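Local structure of 3'-5'-exonuclease (Saccharomyces cerevisiae, 3E2V) at residues L19-P24 with A55-S60; S67-V72 with L83-G88; K264-S269 with Q292-R297; P198-M203 with K249-S254; K33-A38 with V336-L341. The protein probably acts as a magnesium-dependent nuclease that incises double-stranded DNA without obvious specificity and degrades DNA from the 3' to the 5' end. All coordinates share one frame; numbering follows the deposited sequence. Where two conformers were deposited one is given.

Contact 1: residues L19-P24 with A55-S60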
# COMPACT_ATOMS: atom_id res chain seq x y z
N LEU A 19 5.63 1.02 1.35
CA LEU A 19 6.63 0.80 2.35
C LEU A 19 5.97 0.55 3.72
O LEU A 19 5.34 1.44 4.29
CB LEU A 19 7.57 2.01 2.40
CG LEU A 19 8.66 2.00 3.49
CD1 LEU A 19 9.48 0.72 3.45
CD2 LEU A 19 9.59 3.18 3.31
N ASN A 20 6.10 -0.67 4.24
CA ASN A 20 5.47 -0.98 5.53
C ASN A 20 6.43 -0.65 6.67
O ASN A 20 6.92 -1.54 7.37
CB ASN A 20 5.08 -2.45 5.57
CG ASN A 20 4.13 -2.82 4.47
OD1 ASN A 20 2.94 -2.51 4.54
ND2 ASN A 20 4.65 -3.50 3.44
N LEU A 21 6.72 0.64 6.82
CA LEU A 21 7.79 1.07 7.72
C LEU A 21 7.52 0.81 9.19
O LEU A 21 8.47 0.70 9.98
CB LEU A 21 8.10 2.54 7.47
CG LEU A 21 9.46 2.98 8.01
CD1 LEU A 21 10.62 2.29 7.28
CD2 LEU A 21 9.59 4.49 7.91
N THR A 22 6.26 0.67 9.57
CA THR A 22 5.94 0.30 10.95
C THR A 22 6.15 -1.18 11.26
O THR A 22 5.96 -1.59 12.41
CB THR A 22 4.49 0.63 11.31
OG1 THR A 22 3.60 -0.18 10.52
CG2 THR A 22 4.20 2.10 11.07
N ASP A 23 6.50 -2.00 10.26
CA ASP A 23 6.61 -3.43 10.51
C ASP A 23 7.66 -3.72 11.59
O ASP A 23 8.72 -3.09 11.59
CB ASP A 23 6.96 -4.19 9.25
CG ASP A 23 6.82 -5.67 9.46
OD1 ASP A 23 5.71 -6.18 9.28
OD2 ASP A 23 7.81 -6.29 9.88
N PRO A 24 7.36 -4.63 12.53
CA PRO A 24 8.35 -4.93 13.56
C PRO A 24 9.76 -5.29 13.10
O PRO A 24 10.71 -5.00 13.82
CB PRO A 24 7.70 -6.06 14.35
CG PRO A 24 6.23 -5.75 14.22
CD PRO A 24 6.10 -5.37 12.77
N ALA A 55 8.57 7.85 -0.36
CA ALA A 55 7.87 6.59 -0.12
C ALA A 55 6.58 6.86 0.59
O ALA A 55 6.45 7.85 1.32
CB ALA A 55 8.74 5.62 0.68
N LEU A 56 5.61 5.98 0.36
CA LEU A 56 4.33 6.04 1.04
C LEU A 56 4.30 4.95 2.09
O LEU A 56 4.41 3.75 1.76
CB LEU A 56 3.20 5.85 0.01
CG LEU A 56 1.77 5.97 0.53
CD1 LEU A 56 1.46 7.42 0.93
CD2 LEU A 56 0.80 5.53 -0.57
N VAL A 57 4.16 5.35 3.36
CA VAL A 57 4.12 4.43 4.49
C VAL A 57 2.68 3.97 4.70
O VAL A 57 1.79 4.78 4.83
CB VAL A 57 4.68 5.11 5.77
CG1 VAL A 57 4.59 4.21 7.00
CG2 VAL A 57 6.13 5.52 5.54
N THR A 58 2.47 2.65 4.69
CA THR A 58 1.13 2.11 4.79
C THR A 58 0.60 2.07 6.21
O THR A 58 1.32 1.72 7.16
CB THR A 58 1.07 0.67 4.31
OG1 THR A 58 2.10 -0.06 4.98
CG2 THR A 58 1.28 0.58 2.83
N GLY A 59 -0.68 2.44 6.35
CA GLY A 59 -1.43 2.28 7.60
C GLY A 59 -2.53 1.25 7.36
O GLY A 59 -3.17 1.28 6.29
N SER A 60 -2.74 0.33 8.30
CA SER A 60 -3.70 -0.78 8.09
C SER A 60 -4.80 -0.92 9.15
O SER A 60 -5.65 -1.81 9.07
CB SER A 60 -2.95 -2.11 7.96
OG SER A 60 -2.29 -2.43 9.19
O HOH W 1 3.64 0.37 7.89

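Contact 2: residues S67-V72 with L83-G88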
# COMPACT_ATOMS: atom_id res chain seq x y z
N SER A 67 0.36 4.90 14.48
CA SER A 67 1.79 4.57 14.50
C SER A 67 2.54 5.15 13.29
O SER A 67 3.65 5.66 13.43
CB SER A 67 2.01 3.06 14.57
OG SER A 67 1.54 2.57 15.81
N ALA A 68 1.93 5.08 12.10
CA ALA A 68 2.55 5.63 10.90
C ALA A 68 2.68 7.15 10.97
O ALA A 68 3.73 7.71 10.64
CB ALA A 68 1.77 5.22 9.64
N ILE A 69 1.61 7.83 11.41
CA ILE A 69 1.66 9.27 11.66
C ILE A 69 2.85 9.64 12.54
O ILE A 69 3.60 10.54 12.21
CB ILE A 69 0.35 9.77 12.31
CG1 ILE A 69 -0.81 9.71 11.31
CG2 ILE A 69 0.50 11.21 12.82
CD1 ILE A 69 -2.17 9.68 12.00
N GLU A 70 3.00 8.91 13.64
CA GLU A 70 4.01 9.25 14.63
C GLU A 70 5.40 8.90 14.15
O GLU A 70 6.35 9.63 14.42
CB GLU A 70 3.71 8.52 15.93
CG GLU A 70 2.46 9.06 16.60
CD GLU A 70 1.91 8.11 17.64
OE1 GLU A 70 2.62 7.16 18.05
OE2 GLU A 70 0.75 8.33 18.06
N LEU A 71 5.52 7.78 13.44
CA LEU A 71 6.83 7.38 12.93
C LEU A 71 7.34 8.38 11.88
O LEU A 71 8.51 8.78 11.91
CB LEU A 71 6.78 5.95 12.36
CG LEU A 71 8.08 5.38 11.79
CD1 LEU A 71 9.20 5.39 12.84
CD2 LEU A 71 7.84 3.96 11.28
N VAL A 72 6.45 8.75 10.96
CA VAL A 72 6.81 9.71 9.93
C VAL A 72 7.20 11.05 10.57
O VAL A 72 8.24 11.61 10.22
CB VAL A 72 5.65 9.87 8.91
CG1 VAL A 72 5.86 11.09 8.01
CG2 VAL A 72 5.55 8.62 8.07
N LEU A 83 8.79 11.19 3.22
CA LEU A 83 7.82 10.17 3.59
C LEU A 83 6.43 10.74 3.71
O LEU A 83 6.19 11.76 4.37
CB LEU A 83 8.20 9.51 4.90
CG LEU A 83 9.55 8.78 4.91
CD1 LEU A 83 9.85 8.26 6.30
CD2 LEU A 83 9.57 7.63 3.92
N TYR A 84 5.51 10.05 3.04
CA TYR A 84 4.08 10.27 3.19
C TYR A 84 3.45 9.04 3.80
O TYR A 84 4.11 8.02 3.95
CB TYR A 84 3.45 10.63 1.85
CG TYR A 84 4.11 11.84 1.22
CD1 TYR A 84 4.00 13.09 1.81
CD2 TYR A 84 4.86 11.72 0.06
CE1 TYR A 84 4.61 14.21 1.26
CE2 TYR A 84 5.49 12.83 -0.50
CZ TYR A 84 5.36 14.06 0.10
OH TYR A 84 5.98 15.16 -0.48
N HIS A 85 2.18 9.12 4.21
CA HIS A 85 1.52 7.92 4.73
C HIS A 85 0.04 7.88 4.41
O HIS A 85 -0.57 8.88 3.99
CB HIS A 85 1.72 7.82 6.24
CG HIS A 85 0.97 8.87 6.99
ND1 HIS A 85 -0.34 8.70 7.38
CD2 HIS A 85 1.30 10.14 7.33
CE1 HIS A 85 -0.76 9.79 7.99
NE2 HIS A 85 0.22 10.68 7.98
N THR A 86 -0.54 6.71 4.65
CA THR A 86 -1.97 6.53 4.48
C THR A 86 -2.65 6.50 5.85
O THR A 86 -1.97 6.43 6.90
CB THR A 86 -2.29 5.19 3.73
OG1 THR A 86 -2.11 4.08 4.63
CG2 THR A 86 -1.37 4.99 2.53
N ILE A 87 -3.98 6.58 5.83
CA ILE A 87 -4.86 6.32 6.98
C ILE A 87 -6.04 5.50 6.51
O ILE A 87 -6.71 5.86 5.54
CB ILE A 87 -5.40 7.62 7.61
CG1 ILE A 87 -4.24 8.50 8.10
CG2 ILE A 87 -6.39 7.29 8.74
CD1 ILE A 87 -4.69 9.88 8.61
N GLY A 88 -6.30 4.40 7.20
CA GLY A 88 -7.40 3.51 6.82
C GLY A 88 -7.36 2.22 7.59
O GLY A 88 -6.41 1.96 8.32

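Contact 3: residues K264-S269 with Q292-R297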
# COMPACT_ATOMS: atom_id res chain seq x y z
N LYS A 264 -10.73 -6.57 -15.70
CA LYS A 264 -11.86 -6.05 -14.92
C LYS A 264 -11.47 -4.77 -14.19
O LYS A 264 -12.26 -3.81 -14.14
CB LYS A 264 -12.36 -7.10 -13.92
CG LYS A 264 -13.07 -8.30 -14.58
CD LYS A 264 -13.31 -9.42 -13.58
CE LYS A 264 -14.10 -10.54 -14.24
NZ LYS A 264 -14.27 -11.73 -13.36
N LEU A 265 -10.27 -4.74 -13.62
CA LEU A 265 -9.83 -3.55 -12.90
C LEU A 265 -9.60 -2.37 -13.85
O LEU A 265 -10.04 -1.25 -13.58
CB LEU A 265 -8.56 -3.85 -12.09
CG LEU A 265 -8.73 -4.86 -10.94
CD1 LEU A 265 -7.36 -5.18 -10.37
CD2 LEU A 265 -9.62 -4.31 -9.85
N LEU A 266 -8.93 -2.61 -14.98
CA LEU A 266 -8.62 -1.52 -15.91
C LEU A 266 -9.88 -0.92 -16.51
O LEU A 266 -9.91 0.29 -16.77
CB LEU A 266 -7.68 -1.99 -17.03
CG LEU A 266 -6.28 -2.40 -16.58
CD1 LEU A 266 -5.53 -3.05 -17.75
CD2 LEU A 266 -5.46 -1.23 -16.03
N ASN A 267 -10.90 -1.75 -16.70
CA ASN A 267 -12.15 -1.31 -17.31
C ASN A 267 -13.09 -0.62 -16.32
O ASN A 267 -14.02 0.08 -16.72
CB ASN A 267 -12.82 -2.50 -18.01
CG ASN A 267 -12.10 -2.90 -19.30
OD1 ASN A 267 -11.60 -2.05 -20.03
ND2 ASN A 267 -12.05 -4.19 -19.56
N LEU A 268 -12.84 -0.82 -15.02
CA LEU A 268 -13.65 -0.17 -13.99
C LEU A 268 -13.60 1.36 -14.11
O LEU A 268 -14.63 2.02 -13.97
CB LEU A 268 -13.18 -0.65 -12.60
CG LEU A 268 -13.69 0.02 -11.33
CD1 LEU A 268 -15.20 -0.21 -11.17
CD2 LEU A 268 -12.95 -0.56 -10.14
N SER A 269 -12.41 1.90 -14.38
CA SER A 269 -12.19 3.34 -14.45
C SER A 269 -10.84 3.63 -15.09
O SER A 269 -9.88 2.91 -14.83
CB SER A 269 -12.17 3.95 -13.05
OG SER A 269 -11.66 5.27 -13.06
N GLN A 292 0.80 -6.77 -19.64
CA GLN A 292 -0.46 -6.21 -20.14
C GLN A 292 -0.92 -4.95 -19.42
O GLN A 292 -1.89 -4.31 -19.84
CB GLN A 292 -1.58 -7.26 -20.08
CG GLN A 292 -1.31 -8.49 -20.96
CD GLN A 292 -2.26 -9.63 -20.68
OE1 GLN A 292 -2.59 -9.90 -19.53
NE2 GLN A 292 -2.68 -10.31 -21.74
N ILE A 293 -0.26 -4.58 -18.32
CA ILE A 293 -0.61 -3.34 -17.64
C ILE A 293 -0.14 -2.13 -18.47
O ILE A 293 1.06 -2.03 -18.76
CB ILE A 293 0.04 -3.23 -16.25
CG1 ILE A 293 -0.32 -4.43 -15.36
CG2 ILE A 293 -0.40 -1.92 -15.56
CD1 ILE A 293 0.58 -4.57 -14.11
N PRO A 294 -1.04 -1.22 -18.84
CA PRO A 294 -0.55 -0.03 -19.58
C PRO A 294 0.54 0.67 -18.79
O PRO A 294 0.39 0.92 -17.58
CB PRO A 294 -1.80 0.85 -19.69
CG PRO A 294 -2.96 -0.17 -19.68
CD PRO A 294 -2.51 -1.18 -18.64
N THR A 295 1.65 0.98 -19.46
CA THR A 295 2.84 1.44 -18.75
C THR A 295 2.60 2.69 -17.88
O THR A 295 3.13 2.78 -16.77
CB THR A 295 4.01 1.62 -19.74
OG1 THR A 295 4.29 0.35 -20.33
CG2 THR A 295 5.27 2.16 -19.04
N GLU A 296 1.79 3.62 -18.37
CA GLU A 296 1.48 4.82 -17.58
C GLU A 296 0.47 4.58 -16.45
O GLU A 296 0.18 5.50 -15.67
CB GLU A 296 1.01 5.95 -18.51
CG GLU A 296 -0.48 5.95 -18.85
CD GLU A 296 -0.89 4.95 -19.92
OE1 GLU A 296 -0.09 4.09 -20.33
OE2 GLU A 296 -2.06 5.06 -20.38
N ARG A 297 -0.04 3.36 -16.35
CA ARG A 297 -0.95 3.02 -15.26
C ARG A 297 -0.32 2.08 -14.24
O ARG A 297 -1.00 1.60 -13.33
CB ARG A 297 -2.25 2.47 -15.83
CG ARG A 297 -3.00 3.59 -16.61
CD ARG A 297 -4.21 3.09 -17.32
NE ARG A 297 -5.26 2.80 -16.36
CZ ARG A 297 -6.43 2.28 -16.65
NH1 ARG A 297 -6.75 1.95 -17.92
NH2 ARG A 297 -7.29 2.06 -15.68

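Contact 4: residues P198-M203 with K249-S254. With MG (magnesium ion), chain E.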
# COMPACT_ATOMS: atom_id res chain seq x y z
N PRO A 198 -6.31 10.37 -3.15
CA PRO A 198 -6.27 9.09 -3.86
C PRO A 198 -6.52 7.95 -2.88
O PRO A 198 -6.18 8.06 -1.69
CB PRO A 198 -4.84 9.03 -4.41
CG PRO A 198 -4.02 9.88 -3.45
CD PRO A 198 -4.97 11.01 -3.07
N LEU A 199 -7.11 6.86 -3.38
CA LEU A 199 -7.37 5.68 -2.57
C LEU A 199 -6.28 4.64 -2.78
O LEU A 199 -5.87 4.36 -3.92
CB LEU A 199 -8.74 5.08 -2.88
CG LEU A 199 -9.95 6.01 -2.67
CD1 LEU A 199 -11.24 5.25 -2.98
CD2 LEU A 199 -10.01 6.50 -1.25
N PHE A 200 -5.84 4.06 -1.67
CA PHE A 200 -4.84 3.02 -1.65
C PHE A 200 -5.56 1.74 -1.28
O PHE A 200 -5.94 1.52 -0.12
CB PHE A 200 -3.73 3.41 -0.65
CG PHE A 200 -2.52 2.53 -0.70
CD1 PHE A 200 -1.56 2.70 -1.68
CD2 PHE A 200 -2.35 1.53 0.22
CE1 PHE A 200 -0.43 1.88 -1.71
CE2 PHE A 200 -1.22 0.70 0.18
CZ PHE A 200 -0.26 0.89 -0.78
N LEU A 201 -5.80 0.91 -2.30
CA LEU A 201 -6.77 -0.19 -2.22
C LEU A 201 -6.08 -1.53 -2.17
O LEU A 201 -5.08 -1.77 -2.86
CB LEU A 201 -7.70 -0.09 -3.41
CG LEU A 201 -8.54 1.17 -3.55
CD1 LEU A 201 -9.06 1.35 -4.98
CD2 LEU A 201 -9.66 1.24 -2.50
N HIS A 202 -6.63 -2.41 -1.33
CA HIS A 202 -6.17 -3.79 -1.17
C HIS A 202 -7.20 -4.72 -1.81
O HIS A 202 -8.40 -4.63 -1.56
CB HIS A 202 -5.98 -4.10 0.33
CG HIS A 202 -5.46 -5.48 0.60
ND1 HIS A 202 -4.11 -5.75 0.73
CD2 HIS A 202 -6.10 -6.65 0.79
CE1 HIS A 202 -3.95 -7.04 0.96
NE2 HIS A 202 -5.14 -7.61 1.00
N MET A 203 -6.72 -5.62 -2.66
CA MET A 203 -7.58 -6.64 -3.24
C MET A 203 -6.77 -7.93 -3.32
O MET A 203 -5.71 -7.99 -3.99
CB MET A 203 -8.08 -6.23 -4.63
CG MET A 203 -9.16 -7.14 -5.25
SD MET A 203 -8.55 -8.72 -5.92
CE MET A 203 -7.79 -8.15 -7.46
N LYS A 249 -7.88 9.27 -7.99
CA LYS A 249 -7.08 8.12 -8.43
C LYS A 249 -7.31 6.93 -7.51
O LYS A 249 -7.48 7.09 -6.29
CB LYS A 249 -5.59 8.48 -8.51
CG LYS A 249 -5.29 9.75 -9.34
CD LYS A 249 -5.80 9.68 -10.77
CE LYS A 249 -5.31 10.88 -11.60
NZ LYS A 249 -5.83 12.20 -11.12
N LEU A 250 -7.34 5.75 -8.10
CA LEU A 250 -7.74 4.52 -7.44
C LEU A 250 -6.59 3.54 -7.63
O LEU A 250 -6.45 2.96 -8.70
CB LEU A 250 -9.02 3.98 -8.09
CG LEU A 250 -10.21 4.95 -8.12
CD1 LEU A 250 -11.36 4.35 -8.90
CD2 LEU A 250 -10.67 5.31 -6.71
N VAL A 251 -5.76 3.38 -6.60
CA VAL A 251 -4.53 2.61 -6.73
C VAL A 251 -4.73 1.23 -6.13
O VAL A 251 -5.02 1.11 -4.93
CB VAL A 251 -3.36 3.34 -6.03
CG1 VAL A 251 -2.10 2.48 -6.05
CG2 VAL A 251 -3.12 4.71 -6.68
N VAL A 252 -4.62 0.20 -6.97
CA VAL A 252 -4.74 -1.17 -6.51
C VAL A 252 -3.34 -1.70 -6.18
O VAL A 252 -2.59 -2.09 -7.08
CB VAL A 252 -5.47 -2.06 -7.56
CG1 VAL A 252 -5.66 -3.50 -7.01
CG2 VAL A 252 -6.81 -1.45 -8.00
N HIS A 253 -3.03 -1.71 -4.88
CA HIS A 253 -1.71 -2.07 -4.33
C HIS A 253 -1.40 -3.55 -4.54
O HIS A 253 -2.29 -4.41 -4.52
CB HIS A 253 -1.70 -1.68 -2.81
CG HIS A 253 -0.65 -2.31 -1.94
ND1 HIS A 253 0.71 -2.22 -2.19
CD2 HIS A 253 -0.76 -2.97 -0.75
CE1 HIS A 253 1.38 -2.84 -1.23
NE2 HIS A 253 0.51 -3.31 -0.35
N SER A 254 -0.13 -3.85 -4.76
CA SER A 254 0.36 -5.23 -4.65
C SER A 254 -0.46 -6.24 -5.47
O SER A 254 -0.94 -7.25 -4.95
CB SER A 254 0.40 -5.65 -3.17
OG SER A 254 1.16 -6.85 -3.02
MG MG E . 1.16 -4.69 1.25
O HOH W 2 -1.32 -5.16 1.77
O HOH W 3 -4.29 -6.37 -5.60
O HOH W 4 -3.74 -5.59 -2.49
O HOH W 5 -2.83 -8.73 -3.70
O HOH W 6 0.89 -6.46 0.35
O HOH W 7 1.71 -5.74 2.94
O HOH W 8 1.22 -3.03 2.47

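Contact 5: residues K33-A38 with V336-L341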
# COMPACT_ATOMS: atom_id res chain seq x y z
N LYS A 33 10.71 -11.48 18.83
CA LYS A 33 11.96 -11.41 19.56
C LYS A 33 12.82 -10.28 18.99
O LYS A 33 12.97 -10.17 17.77
CB LYS A 33 12.68 -12.76 19.43
CG LYS A 33 14.13 -12.80 19.85
CD LYS A 33 14.62 -14.25 19.93
CE LYS A 33 16.10 -14.32 20.26
NZ LYS A 33 16.64 -15.68 19.96
N GLN A 34 13.37 -9.45 19.87
CA GLN A 34 14.30 -8.42 19.43
C GLN A 34 15.70 -8.98 19.22
O GLN A 34 16.29 -9.57 20.12
CB GLN A 34 14.38 -7.22 20.39
CG GLN A 34 15.37 -6.17 19.86
CD GLN A 34 15.55 -4.98 20.75
OE1 GLN A 34 15.17 -5.00 21.92
NE2 GLN A 34 16.15 -3.92 20.22
N TYR A 35 16.23 -8.77 18.02
CA TYR A 35 17.58 -9.19 17.66
C TYR A 35 18.59 -8.05 17.53
O TYR A 35 19.79 -8.27 17.68
CB TYR A 35 17.56 -9.95 16.33
CG TYR A 35 17.10 -11.38 16.45
CD1 TYR A 35 18.03 -12.41 16.59
CD2 TYR A 35 15.74 -11.71 16.43
CE1 TYR A 35 17.62 -13.73 16.70
CE2 TYR A 35 15.31 -13.04 16.55
CZ TYR A 35 16.27 -14.04 16.68
OH TYR A 35 15.88 -15.35 16.79
N HIS A 36 18.12 -6.86 17.17
CA HIS A 36 19.01 -5.73 16.96
C HIS A 36 18.25 -4.43 17.21
O HIS A 36 17.01 -4.42 17.20
CB HIS A 36 19.66 -5.76 15.55
CG HIS A 36 18.70 -5.68 14.39
ND1 HIS A 36 18.16 -4.50 13.95
CD2 HIS A 36 18.21 -6.65 13.58
CE1 HIS A 36 17.38 -4.74 12.90
NE2 HIS A 36 17.39 -6.04 12.66
N PRO A 37 18.96 -3.33 17.50
CA PRO A 37 18.27 -2.05 17.60
C PRO A 37 17.60 -1.68 16.29
O PRO A 37 18.13 -2.01 15.22
CB PRO A 37 19.40 -1.06 17.93
CG PRO A 37 20.43 -1.93 18.62
CD PRO A 37 20.39 -3.20 17.83
N ALA A 38 16.46 -1.01 16.36
CA ALA A 38 15.77 -0.54 15.16
C ALA A 38 16.75 0.22 14.28
O ALA A 38 17.54 1.04 14.77
CB ALA A 38 14.62 0.37 15.57
N VAL A 336 23.37 -9.62 6.10
CA VAL A 336 23.77 -10.56 7.17
C VAL A 336 22.54 -11.15 7.85
O VAL A 336 21.44 -10.60 7.76
CB VAL A 336 24.65 -9.87 8.23
CG1 VAL A 336 26.00 -9.44 7.66
CG2 VAL A 336 23.94 -8.68 8.87
N LYS A 337 22.72 -12.26 8.57
CA LYS A 337 21.61 -12.84 9.32
C LYS A 337 21.17 -11.87 10.42
O LYS A 337 21.97 -11.04 10.89
CB LYS A 337 21.99 -14.20 9.92
CG LYS A 337 22.45 -15.25 8.90
CD LYS A 337 23.02 -16.52 9.57
CE LYS A 337 24.27 -16.23 10.45
NZ LYS A 337 25.62 -16.22 9.77
N LYS A 338 19.91 -11.95 10.83
CA LYS A 338 19.37 -10.99 11.81
C LYS A 338 20.17 -10.92 13.13
O LYS A 338 20.25 -9.87 13.74
CB LYS A 338 17.89 -11.28 12.09
CG LYS A 338 17.63 -12.71 12.58
CD LYS A 338 16.15 -12.95 12.81
CE LYS A 338 15.89 -14.39 13.25
NZ LYS A 338 16.07 -15.37 12.16
N ASN A 339 20.77 -12.04 13.54
CA ASN A 339 21.56 -12.06 14.78
C ASN A 339 22.98 -11.50 14.63
O ASN A 339 23.73 -11.40 15.61
CB ASN A 339 21.62 -13.47 15.37
CG ASN A 339 22.34 -14.46 14.48
OD1 ASN A 339 22.23 -14.41 13.26
ND2 ASN A 339 23.07 -15.38 15.10
N LYS A 340 23.34 -11.10 13.41
CA LYS A 340 24.66 -10.55 13.10
C LYS A 340 24.64 -9.05 12.79
O LYS A 340 25.69 -8.44 12.63
CB LYS A 340 25.30 -11.31 11.92
CG LYS A 340 25.49 -12.81 12.16
CD LYS A 340 26.47 -13.08 13.28
CE LYS A 340 26.69 -14.57 13.44
NZ LYS A 340 27.77 -14.81 14.44
N LEU A 341 23.45 -8.46 12.72
CA LEU A 341 23.34 -7.05 12.34
C LEU A 341 23.81 -6.09 13.44
O LEU A 341 24.47 -5.09 13.16
CB LEU A 341 21.91 -6.71 11.92
CG LEU A 341 21.80 -5.27 11.40
CD1 LEU A 341 22.52 -5.13 10.06
CD2 LEU A 341 20.39 -4.80 11.29
O HOH W 9 21.87 -8.63 15.52

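Contact 1: residues L19-P24 with A55-S60
Leu19 and Val57 form a parallel beta bridge, their CA atoms 4.9 Å apart, beside the end of strand 52-57. Two backbone hydrogen bonds flank it: Leu19 N donates to Leu56 O at 3.0 Å, and Thr58 N to Leu19 O at 3.1 Å. Val57 adds a CA-H...O contact to the same Leu19 carbonyl, which thus has two partners on the opposing segment. Beyond the bridge residues 20-23 leave the sheet, through an inverse gamma turn centred on Asn20 and a type I turn from Asn20 to Asp23.

The side-chain polar contacts lie past the bridge. Thr58 OG1 donates to Asn20 OD1 at 2.6 Å in the conformer described, one of two modelled; the hydroxyl stands 42° out of the amide plane, above it. A water donates to both Thr22 OG1, at 2.7 Å, and Thr58 O, while Glu64 is a further partner of the Thr22 hydroxyl.

The apolar contacts are modest. Leu19 turns CG away from its backbone N (chi1 176°), which brings CD2 to 3.7 Å from Ala55 CB, and Leu21 CB rests 3.9 Å from Val57 CG1.

Asn20 ND2 bonds to Ala304 O and to Asp303, a magnesium ligand. In the conformer where Thr58 OG1 reaches OD1, both ends of the amide are engaged, which would fix its rotation; Asn20 probably helps, as a second-shell residue, to position Asp303.

Contact 2: residues S67-V72 with L83-G88
The contact is a buried helix-on-strand packing within a beta-alpha-beta crossover of the TIM barrel: helix 62-75 returns over strand 82-87, and Ile69 and Val72 settle on His85 and Leu83. The two short segments run almost antiparallel, at 167°, with their axes 8.5 Å apart, and no hydrogen bond links them.

His85 is the polar exception in an apolar seam. Its ND1 donates to Thr86 O at 2.8 Å in a nearly straight bond (176°) that lies in the ring plane, which fixes the flip of the imidazole. Ile69 meets this ring obliquely, its CA above one face near the rim and its CG1 only 3.3 Å from His85 CE1. A leucine in place of His85 would probably leave Thr86 O without its side-chain donor and lose the flat surface that Ile69 meets. One helical turn on, Val72 spreads its two methyls along the strand: CG1, anti to the backbone N (chi1 167°), reaches to 3.7 Å from Leu83 O, while CG2 lies 4.3 Å from His85 CB. At the other end Ile69 CD1 meets Ile87 CD1 at 4.2 Å.

Ile87 also packs on helix 132-149, where Ile69 touches Gln148. Tyr84 and Thr86 point away from helix 62-75 and contact Leu56 of strand 52-57 on one flank and strand 156-165 on the other.

Contact 3: residues K264-S269 with Q292-R297
Leu266 covers one face of the Arg297 guanidinium with its CD2 methyl, which sits over the centre, 3.7 Å from Arg297 CZ. The two side chains cross at a slant, the arginine sliding beneath the leucine towards the backbone of helix 259-268. What brings the group there is a single bend in an otherwise extended chain, at chi3 (73°), which swings the guanidinium across Leu266.

The edge of the same group is used differently from its face. Arg297 NH2 makes a weak hydrogen bond to Leu266 O, 3.3 Å long though fairly straight at 163°, and this oxygen lies in the guanidinium plane. Ser269 O approaches the same NH2 to 2.9 Å from an oblique direction, and NH2 also bonds to Ile272 O, at the start of the next barrel strand.

In the TIM barrel, helix 259-268 connects strands 250-252 and 272-276, whereas 292-297 is the turn that leads from helix 284-291 into strand 298-300. The contact therefore joins two successive beta-alpha-beta crossovers where each returns to the barrel, at its outer surface, far from the metal.

Leu266 has a second use for its branched end. Its CD1 reaches toward Pro294, 3.7 Å from CD of that proline, while CD2 of the same leucine stays above the arginine. Pro294 O in turn accepts the backbone N-H of Arg297 at 2.8 Å, tightening the turn from which the arginine sets out.

Contact 4: residues P198-M203 with K249-S254
The imidazole of His253, a magnesium ligand, is clasped on both faces: Phe200 CZ lies over one and Ser254 CB over the other. The phenyl and imidazole rings form an offset stack, centroids 4.8 Å apart and planes 29° from parallel, and Phe200 CZ comes to 3.4 Å from His253 CG. His253 CB adds a CH-pi contact over the phenyl face. CG of His253 lies opposite its backbone N (chi1 162°), and with Glu301 bonded to ND1 the ring presents NE2 to the magnesium at 2.2 Å; Asp303 and four waters complete the site.

This is the C-terminal rim of a TIM barrel, where TatD-type hydrolases hold their metals. The strands below pair in parallel through four hydrogen bonds, from Leu199 N to Lys249 O at one end to His253 N to Leu201 O (2.9 Å) at the other.

Leu199 and Leu250 lie alongside each other, Leu199 CD1 3.8 Å from Leu250 CD2, and Leu201 CD1 crosses to Leu250 CB at 4.1 Å, beside Phe210.

Contact 5: residues K33-A38 with V336-L341
The backbones approach to 5.7 Å between the CA atoms of Tyr35 and Asn339 without a direct hydrogen bond; a water bridges them, donating to Tyr35 O at 3.0 Å and to Lys338 O at 2.7 Å.

Lys338 lays its aliphatic chain across one face of the Tyr35 ring, CE 3.8 Å from the ring centroid in a CH-pi contact. Its bend at chi4 (-72°) leaves NZ 5.2 Å from that centroid, at most a weak cation-pi attraction. With an alanine in place of Tyr35, the methylenes of Lys338 would probably lose the surface they rest on and become free to swing.

His36 carries a closer CH-pi contact, Leu341 CD2 standing 3.4 Å from the centroid of the His36 ring, 7° off the normal. Bonds from ND1 to Pro37 O and between NE2 and Tyr30 OH hold the ring in place.

Such CH-pi packing pins the chain just after the antiparallel hairpin 29-30/33-34 to the loop between strands 334-336 and 351-353, at the TIM-barrel periphery.

In the fold
From the N terminus, contact 1 closes a loop of some thirty residues between strand 18-19, which follows the first barrel strand, and the end of strand 52-57. Contact 5 crosses it: residues 33-38 lie inside that loop, yet their partner, 336-341, comes about 300 residues later. Contacts 2, 4 and 3 then follow in series, all between the two halves of contact 5. Contact 2 folds a helix onto its next strand, contact 4 pairs two neighbouring strands, and contact 3 joins successive connections outside the barrel. Phe200 of contact 4 touches Thr58 and Thr86 across the barrel interior, Val57 and Tyr84 join contacts 1 and 2, and Leu265 packs contact 3 against contact 4. Contact 5 touches none of the others.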